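Side-chain contacts in two-domain protein containing predicted PHP-like metal-dependent phosphoesterase (PDB 3E38), which binds zinc and is predicted to be a metal-dependent phosphoesterase of the PHP type, possibly acting as a 5'-3' exonuclease on DNA or RNA: residues Glu42-Gly47 and Glu82-Leu87; Asp146-Trp151 and Ile179-Asp184. All coordinates share one frame; numbering follows the deposited sequence.

Contact 1. Residues Glu42-Gly47 and Glu82-Leu87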
ATOM      1  N   GLU B  42      15.608   4.754 -11.967  1.00 24.55           N
ATOM      2  CA  GLU B  42      14.775   3.607 -11.600  1.00 28.53           C
ATOM      3  C   GLU B  42      15.603   2.460 -11.072  1.00 28.26           C
ATOM      4  O   GLU B  42      15.242   1.851 -10.077  1.00 30.60           O
ATOM      5  CB  GLU B  42      13.984   3.118 -12.788  1.00 26.38           C
ATOM      6  CG  GLU B  42      12.913   4.136 -13.272  1.00 27.69           C
ATOM      7  CD  GLU B  42      12.240   3.683 -14.578  1.00 29.27           C
ATOM      8  OE1 GLU B  42      12.851   2.882 -15.346  1.00 27.46           O
ATOM      9  OE2 GLU B  42      11.127   4.167 -14.849  1.00 32.54           O
ATOM     10  N   ALA B  43      16.716   2.189 -11.734  1.00 27.48           N
ATOM     11  CA  ALA B  43      17.622   1.072 -11.362  1.00 29.78           C
ATOM     12  C   ALA B  43      18.164   1.310  -9.981  1.00 28.59           C
ATOM     13  O   ALA B  43      18.143   0.447  -9.117  1.00 33.58           O
ATOM     14  CB  ALA B  43      18.771   0.895 -12.377  1.00 29.68           C
ATOM     15  N   TYR B  44      18.604   2.531  -9.765  1.00 27.29           N
ATOM     16  CA  TYR B  44      19.111   2.923  -8.463  1.00 25.56           C
ATOM     17  C   TYR B  44      18.063   2.645  -7.400  1.00 29.12           C
ATOM     18  O   TYR B  44      18.274   1.942  -6.400  1.00 30.41           O
ATOM     19  CB  TYR B  44      19.443   4.428  -8.444  1.00 23.55           C
ATOM     20  CG  TYR B  44      20.004   4.866  -7.139  1.00 24.24           C
ATOM     21  CD1 TYR B  44      21.240   4.400  -6.722  1.00 38.73           C
ATOM     22  CD2 TYR B  44      19.297   5.712  -6.290  1.00 30.13           C
ATOM     23  CE1 TYR B  44      21.769   4.768  -5.507  1.00 34.15           C
ATOM     24  CE2 TYR B  44      19.834   6.109  -5.062  1.00 29.68           C
ATOM     25  CZ  TYR B  44      21.076   5.619  -4.693  1.00 36.60           C
ATOM     26  OH  TYR B  44      21.665   5.966  -3.518  1.00 35.91           O
ATOM     27  N   ARG B  45      16.923   3.262  -7.618  1.00 31.92           N
ATOM     28  CA  ARG B  45      15.809   3.189  -6.650  1.00 35.58           C
ATOM     29  C   ARG B  45      15.399   1.755  -6.330  1.00 32.15           C
ATOM     30  O   ARG B  45      15.128   1.418  -5.177  1.00 35.28           O
ATOM     31  CB  ARG B  45      14.614   3.989  -7.167  1.00 37.69           C
ATOM     32  CG  ARG B  45      13.557   4.226  -6.149  1.00 41.63           C
ATOM     33  CD  ARG B  45      12.583   5.360  -6.595  1.00 47.33           C
ATOM     34  NE  ARG B  45      11.920   5.076  -7.862  1.00 41.84           N
ATOM     35  CZ  ARG B  45      11.985   5.816  -8.961  1.00 34.61           C
ATOM     36  NH1 ARG B  45      12.644   6.971  -8.975  1.00 47.12           N
ATOM     37  NH2 ARG B  45      11.337   5.394 -10.042  1.00 41.68           N
ATOM     38  N   ASP B  46      15.410   0.920  -7.351  1.00 30.95           N
ATOM     39  CA  ASP B  46      15.012  -0.484  -7.232  1.00 30.53           C
ATOM     40  C   ASP B  46      16.118  -1.396  -6.696  1.00 30.72           C
ATOM     41  O   ASP B  46      15.949  -2.616  -6.694  1.00 37.82           O
ATOM     42  CB  ASP B  46      14.602  -1.103  -8.587  1.00 33.20           C
ATOM     43  CG  ASP B  46      13.331  -0.493  -9.228  1.00 41.76           C
ATOM     44  OD1 ASP B  46      12.685   0.411  -8.653  1.00 41.46           O
ATOM     45  OD2 ASP B  46      12.991  -0.969 -10.360  1.00 39.85           O
ATOM     46  N   GLY B  47      17.276  -0.861  -6.364  1.00 26.31           N
ATOM     47  CA  GLY B  47      18.369  -1.685  -5.806  1.00 27.23           C
ATOM     48  C   GLY B  47      19.148  -2.548  -6.795  1.00 29.63           C
ATOM     49  O   GLY B  47      19.755  -3.574  -6.454  1.00 29.98           O
ATOM     50  N   GLU B  82      27.194   6.928 -13.245  1.00 35.93           N
ATOM     51  CA  GLU B  82      28.436   7.017 -12.477  1.00 35.50           C
ATOM     52  C   GLU B  82      28.098   7.582 -11.123  1.00 34.27           C
ATOM     53  O   GLU B  82      28.487   7.038 -10.096  1.00 33.11           O
ATOM     54  CB  GLU B  82      29.464   7.913 -13.181  1.00 34.85           C
ATOM     55  CG  GLU B  82      30.734   8.230 -12.372  1.00 43.46           C
ATOM     56  CD  GLU B  82      31.680   9.176 -13.111  1.00 50.29           C
ATOM     57  N   LYS B  83      27.353   8.674 -11.127  1.00 35.40           N
ATOM     58  CA  LYS B  83      27.011   9.343  -9.868  1.00 35.26           C
ATOM     59  C   LYS B  83      26.263   8.378  -8.965  1.00 32.15           C
ATOM     60  O   LYS B  83      26.469   8.389  -7.801  1.00 29.83           O
ATOM     61  CB  LYS B  83      26.135  10.607 -10.036  1.00 35.61           C
ATOM     62  CG  LYS B  83      26.733  11.747 -10.850  1.00 39.73           C
ATOM     63  N   LEU B  84      25.457   7.494  -9.525  1.00 31.08           N
ATOM     64  CA  LEU B  84      24.558   6.660  -8.707  1.00 30.03           C
ATOM     65  C   LEU B  84      25.065   5.271  -8.529  1.00 32.16           C
ATOM     66  O   LEU B  84      24.366   4.387  -7.984  1.00 31.23           O
ATOM     67  CB  LEU B  84      23.149   6.601  -9.304  1.00 26.95           C
ATOM     68  CG  LEU B  84      22.392   7.942  -9.294  1.00 32.42           C
ATOM     69  CD1 LEU B  84      21.010   7.729  -9.855  1.00 31.90           C
ATOM     70  CD2 LEU B  84      22.315   8.533  -7.920  1.00 21.86           C
ATOM     71  N   GLY B  85      26.279   5.083  -9.001  1.00 30.78           N
ATOM     72  CA  GLY B  85      26.954   3.810  -8.849  1.00 30.65           C
ATOM     73  C   GLY B  85      26.341   2.648  -9.572  1.00 33.11           C
ATOM     74  O   GLY B  85      26.533   1.502  -9.186  1.00 32.98           O
ATOM     75  N   ILE B  86      25.592   2.944 -10.625  1.00 35.41           N
ATOM     76  CA  ILE B  86      25.008   1.901 -11.509  1.00 29.86           C
ATOM     77  C   ILE B  86      25.963   1.630 -12.658  1.00 32.32           C
ATOM     78  O   ILE B  86      26.507   2.565 -13.269  1.00 34.85           O
ATOM     79  CB  ILE B  86      23.613   2.306 -12.092  1.00 30.78           C
ATOM     80  CG1 ILE B  86      22.656   2.743 -10.977  1.00 32.96           C
ATOM     81  CG2 ILE B  86      22.987   1.183 -12.977  1.00 24.37           C
ATOM     82  CD1 ILE B  86      22.543   1.795  -9.790  1.00 24.95           C
ATOM     83  N   LEU B  87      26.196   0.345 -12.895  1.00 30.23           N
ATOM     84  CA  LEU B  87      27.032  -0.160 -13.987  1.00 32.83           C
ATOM     85  C   LEU B  87      26.222  -0.152 -15.264  1.00 32.21           C
ATOM     86  O   LEU B  87      25.127  -0.718 -15.303  1.00 29.35           O
ATOM     87  CB  LEU B  87      27.542  -1.613 -13.724  1.00 29.10           C
ATOM     88  CG  LEU B  87      28.455  -1.868 -12.496  1.00 32.11           C
ATOM     89  CD1 LEU B  87      28.715  -3.365 -12.303  1.00 31.30           C
ATOM     90  CD2 LEU B  87      29.781  -1.104 -12.560  1.00 23.74           C
TER

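Contact 2. Residues Asp146-Trp151 and Ile179-Asp184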
ATOM      1  N   ASP B 146       1.149 -19.613 -31.279  1.00 36.80           N
ATOM      2  CA  ASP B 146       0.510 -20.854 -30.830  1.00 36.91           C
ATOM      3  C   ASP B 146       1.461 -21.713 -30.039  1.00 35.85           C
ATOM      4  O   ASP B 146       1.088 -22.346 -29.084  1.00 33.67           O
ATOM      5  CB  ASP B 146      -0.057 -21.615 -32.016  1.00 36.55           C
ATOM      6  CG  ASP B 146      -1.151 -20.839 -32.726  1.00 40.60           C
ATOM      7  OD1 ASP B 146      -1.914 -20.118 -32.052  1.00 43.09           O
ATOM      8  OD2 ASP B 146      -1.264 -20.949 -33.966  1.00 39.95           O
ATOM      9  N   THR B 147       2.713 -21.656 -30.425  1.00 36.12           N
ATOM     10  CA  THR B 147       3.739 -22.467 -29.811  1.00 36.54           C
ATOM     11  C   THR B 147       5.096 -21.792 -29.909  1.00 34.24           C
ATOM     12  O   THR B 147       5.419 -21.217 -30.939  1.00 33.42           O
ATOM     13  CB  THR B 147       3.844 -23.819 -30.540  1.00 34.80           C
ATOM     14  OG1 THR B 147       2.699 -24.631 -30.242  1.00 42.10           O
ATOM     15  CG2 THR B 147       5.074 -24.542 -30.102  1.00 41.00           C
ATOM     16  N   THR B 148       5.872 -21.892 -28.831  1.00 34.43           N
ATOM     17  CA  THR B 148       7.240 -21.325 -28.750  1.00 34.54           C
ATOM     18  C   THR B 148       8.242 -22.310 -29.308  1.00 36.33           C
ATOM     19  O   THR B 148       8.715 -23.204 -28.614  1.00 41.66           O
ATOM     20  CB  THR B 148       7.654 -21.000 -27.305  1.00 35.11           C
ATOM     21  OG1 THR B 148       6.615 -20.256 -26.685  1.00 28.16           O
ATOM     22  CG2 THR B 148       8.965 -20.201 -27.246  1.00 24.33           C
ATOM     23  N   LYS B 149       8.560 -22.141 -30.578  1.00 34.57           N
ATOM     24  CA  LYS B 149       9.494 -23.040 -31.251  1.00 33.64           C
ATOM     25  C   LYS B 149      10.893 -22.503 -31.436  1.00 32.80           C
ATOM     26  O   LYS B 149      11.191 -21.281 -31.297  1.00 29.82           O
ATOM     27  CB  LYS B 149       8.966 -23.401 -32.638  1.00 32.76           C
ATOM     28  CG  LYS B 149       7.599 -24.005 -32.587  1.00 41.32           C
ATOM     29  CD  LYS B 149       6.989 -24.195 -33.954  1.00 48.44           C
ATOM     30  CE  LYS B 149       5.627 -24.886 -33.803  1.00 53.63           C
ATOM     31  NZ  LYS B 149       4.914 -25.072 -35.098  1.00 59.13           N
ATOM     32  N   TRP B 150      11.714 -23.491 -31.774  1.00 31.08           N
ATOM     33  CA  TRP B 150      13.141 -23.350 -32.099  1.00 31.44           C
ATOM     34  C   TRP B 150      13.256 -23.552 -33.595  1.00 31.25           C
ATOM     35  O   TRP B 150      12.918 -24.589 -34.128  1.00 31.98           O
ATOM     36  CB  TRP B 150      14.008 -24.366 -31.350  1.00 27.82           C
ATOM     37  CG  TRP B 150      15.493 -24.221 -31.599  1.00 30.21           C
ATOM     38  CD1 TRP B 150      16.180 -24.687 -32.681  1.00 41.52           C
ATOM     39  CD2 TRP B 150      16.473 -23.621 -30.738  1.00 31.63           C
ATOM     40  NE1 TRP B 150      17.518 -24.387 -32.568  1.00 43.84           N
ATOM     41  CE2 TRP B 150      17.730 -23.739 -31.381  1.00 36.02           C
ATOM     42  CE3 TRP B 150      16.413 -22.991 -29.499  1.00 31.36           C
ATOM     43  CZ2 TRP B 150      18.923 -23.238 -30.823  1.00 32.26           C
ATOM     44  CZ3 TRP B 150      17.616 -22.471 -28.939  1.00 36.14           C
ATOM     45  CH2 TRP B 150      18.841 -22.613 -29.597  1.00 34.74           C
ATOM     46  N   TRP B 151      13.716 -22.528 -34.282  1.00 33.38           N
ATOM     47  CA  TRP B 151      13.809 -22.592 -35.743  1.00 33.50           C
ATOM     48  C   TRP B 151      15.193 -22.965 -36.228  1.00 32.36           C
ATOM     49  O   TRP B 151      16.146 -23.011 -35.465  1.00 31.73           O
ATOM     50  CB  TRP B 151      13.394 -21.257 -36.348  1.00 33.87           C
ATOM     51  CG  TRP B 151      12.017 -20.877 -35.970  1.00 38.08           C
ATOM     52  CD1 TRP B 151      11.501 -20.804 -34.701  1.00 41.80           C
ATOM     53  CD2 TRP B 151      10.992 -20.425 -36.841  1.00 33.54           C
ATOM     54  NE1 TRP B 151      10.210 -20.362 -34.744  1.00 37.89           N
ATOM     55  CE2 TRP B 151       9.872 -20.117 -36.044  1.00 36.46           C
ATOM     56  CE3 TRP B 151      10.916 -20.220 -38.212  1.00 35.97           C
ATOM     57  CZ2 TRP B 151       8.692 -19.663 -36.578  1.00 36.19           C
ATOM     58  CZ3 TRP B 151       9.722 -19.779 -38.746  1.00 35.83           C
ATOM     59  CH2 TRP B 151       8.632 -19.503 -37.932  1.00 36.36           C
ATOM     60  N   ILE B 179      13.820 -22.582 -20.807  1.00 32.91           N
ATOM     61  CA  ILE B 179      14.583 -23.174 -19.706  1.00 31.54           C
ATOM     62  C   ILE B 179      15.229 -24.448 -20.240  1.00 30.37           C
ATOM     63  O   ILE B 179      16.429 -24.652 -20.117  1.00 28.98           O
ATOM     64  CB  ILE B 179      13.714 -23.437 -18.420  1.00 30.52           C
ATOM     65  CG1 ILE B 179      13.197 -22.114 -17.845  1.00 29.72           C
ATOM     66  CG2 ILE B 179      14.520 -24.156 -17.354  1.00 32.58           C
ATOM     67  CD1 ILE B 179      12.075 -22.270 -16.860  1.00 26.75           C
ATOM     68  N   GLN B 180      14.425 -25.258 -20.895  1.00 29.04           N
ATOM     69  CA  GLN B 180      14.892 -26.554 -21.382  1.00 32.01           C
ATOM     70  C   GLN B 180      15.938 -26.362 -22.461  1.00 31.49           C
ATOM     71  O   GLN B 180      16.842 -27.182 -22.644  1.00 36.00           O
ATOM     72  CB  GLN B 180      13.713 -27.392 -21.898  1.00 32.19           C
ATOM     73  CG  GLN B 180      14.062 -28.825 -22.187  1.00 33.88           C
ATOM     74  CD  GLN B 180      14.635 -29.514 -20.965  1.00 40.99           C
ATOM     75  OE1 GLN B 180      14.078 -29.431 -19.871  1.00 43.94           O
ATOM     76  NE2 GLN B 180      15.758 -30.201 -21.148  1.00 27.32           N
ATOM     77  N   TRP B 181      15.801 -25.271 -23.185  1.00 30.95           N
ATOM     78  CA  TRP B 181      16.735 -24.947 -24.281  1.00 30.09           C
ATOM     79  C   TRP B 181      18.084 -24.620 -23.706  1.00 28.90           C
ATOM     80  O   TRP B 181      19.105 -25.127 -24.148  1.00 28.59           O
ATOM     81  CB  TRP B 181      16.247 -23.786 -25.144  1.00 30.29           C
ATOM     82  CG  TRP B 181      15.126 -24.206 -26.009  1.00 34.27           C
ATOM     83  CD1 TRP B 181      14.909 -25.466 -26.474  1.00 34.02           C
ATOM     84  CD2 TRP B 181      14.125 -23.380 -26.626  1.00 23.08           C
ATOM     85  NE1 TRP B 181      13.792 -25.498 -27.273  1.00 27.35           N
ATOM     86  CE2 TRP B 181      13.310 -24.227 -27.405  1.00 32.61           C
ATOM     87  CE3 TRP B 181      13.862 -22.035 -26.625  1.00 32.61           C
ATOM     88  CZ2 TRP B 181      12.232 -23.760 -28.123  1.00 30.83           C
ATOM     89  CZ3 TRP B 181      12.796 -21.570 -27.353  1.00 32.11           C
ATOM     90  CH2 TRP B 181      11.993 -22.416 -28.080  1.00 25.85           C
ATOM     91  N   CYS B 182      18.067 -23.778 -22.698  1.00 28.14           N
ATOM     92  CA  CYS B 182      19.306 -23.384 -22.035  1.00 31.05           C
ATOM     93  C   CYS B 182      19.969 -24.580 -21.367  1.00 30.75           C
ATOM     94  O   CYS B 182      21.206 -24.711 -21.384  1.00 30.89           O
ATOM     95  CB  CYS B 182      19.070 -22.298 -21.007  1.00 29.86           C
ATOM     96  SG  CYS B 182      18.497 -20.748 -21.708  1.00 33.66           S
ATOM     97  N   LEU B 183      19.141 -25.490 -20.865  1.00 31.33           N
ATOM     98  CA  LEU B 183      19.654 -26.687 -20.189  1.00 33.89           C
ATOM     99  C   LEU B 183      20.309 -27.597 -21.231  1.00 33.85           C
ATOM    100  O   LEU B 183      21.440 -28.039 -21.050  1.00 34.16           O
ATOM    101  CB  LEU B 183      18.593 -27.465 -19.378  1.00 33.02           C
ATOM    102  CG  LEU B 183      17.927 -26.769 -18.188  1.00 36.18           C
ATOM    103  CD1 LEU B 183      16.917 -27.732 -17.555  1.00 28.90           C
ATOM    104  CD2 LEU B 183      18.925 -26.231 -17.129  1.00 29.78           C
ATOM    105  N   ASP B 184      19.645 -27.787 -22.358  1.00 35.10           N
ATOM    106  CA  ASP B 184      20.166 -28.699 -23.401  1.00 35.36           C
ATOM    107  C   ASP B 184      21.336 -28.114 -24.172  1.00 36.79           C
ATOM    108  O   ASP B 184      22.257 -28.821 -24.553  1.00 37.24           O
ATOM    109  CB  ASP B 184      19.086 -29.059 -24.411  1.00 36.00           C
ATOM    110  CG  ASP B 184      17.927 -29.816 -23.782  1.00 40.65           C
ATOM    111  OD1 ASP B 184      18.139 -30.467 -22.733  1.00 39.28           O
ATOM    112  OD2 ASP B 184      16.807 -29.751 -24.340  1.00 42.97           O
TER

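Contact 1. Residues Glu42-Gly47 and Glu82-Leu87
Leu-84, the residue that follows helix 72-83, meets Tyr-44 in the last turn of helix 36-45, and their side chains cross at about a right angle. Its methyl CD2 sits almost exactly over the middle of the tyrosine ring, 4.2 Å from the centroid and 3° off the normal, a CH-pi contact that suits a branched aliphatic chain against an aromatic face. The other methyl, CD1, rests 3.9 Å from Tyr-44 CB, and Leu-84 O approaches Tyr-44 CD1 to 3.4 Å. With CG anti to its own N (chi1 -178°), the tyrosine turns one face to Leu-84 CD2; its OH is hydrogen-bonded to Arg-306 NH1 of the second subunit, which gives the phenol a polar partner at the subunit boundary. Gly-85 then closes helix 72-83 in a Schellman motif, its positive phi favouring glycine, and Gly-85 N hydrogen-bonds to Glu-82 O. Helix 36-45 ends in the same way at Gly-47. These are neighbouring helices of the barrel-like PHP fold, each leading into a strand of the parallel run 17-22, 50-56 and 87-95. Ile-86, just before strand 87-95, brings CD1 to 3.8 Å from Tyr-44 CA and near the plane of the ring at its edge. The second branch, CG2, reaches Ala-43 CB at 4.3 Å. Both residues also touch Ile-51 of strand 50-56, apolar fillers between helix and sheet.

Contact 2. Residues Asp146-Trp151 and Ile179-Asp184
The extended backbone of Thr-148 to Trp-150 passes helix 176-185 with its nearest CA atoms, those of Trp-150 and Trp-181, 8.8 Å apart, a gap that two indoles fill. Trp-150 turns its edge to the face of Trp-181 in a T-shaped pair, the six-membered ring of the first and the five-membered ring of the second having centroids 5.0 Å apart and planes at 66°. CE3 of Trp-150 lies over the centre of the Trp-181 indole, 3.7 Å from CD2, while Trp-150 CB meets Trp-181 CZ2. The contact ties the loop that leads into helix 152-159, with Trp-151 at its N-cap position, to a helix of the PHP domain; Trp-135 and Ile-166, on strands of the sheet, also pack on Trp-181. Farther out, Trp-181 CH2 comes 3.4 Å from Thr-148 O and 3.8 Å from Thr-148 CG2. Threonine suits this place twice over, its methyl meeting the indole while OG1 is hydrogen-bonded to Arg-297 NH1 of the fourth subunit. Were Trp-181 cut back to an alanine, the Trp-150 edge would probably lose its aromatic face and a gap open beside Thr-148 CG2. Trp-150 NE1 itself hydrogen-bonds to Thr-155 OG1.

Both contacts are partly buried, and their centres lie about 17 Å from the centre of the chain, on opposite sides of it, with nearest atoms about 22 Å apart. They share no helix, though each backs onto the same mixed sheet: contact 1 on strand 50-56, contact 2 on strands 132-135 and 165-170. Contact 1 joins the C-terminal ends of two helices and is mostly aliphatic, with one ring; contact 2 fastens a loop to a helix and is dominated by paired indoles. Contact 1 lies away from the zinc sites, whereas in contact 2 the side chain of Thr-148 is about 8 Å from that of the zinc ligand His-137. Different neighbouring subunits meet their outer polar groups.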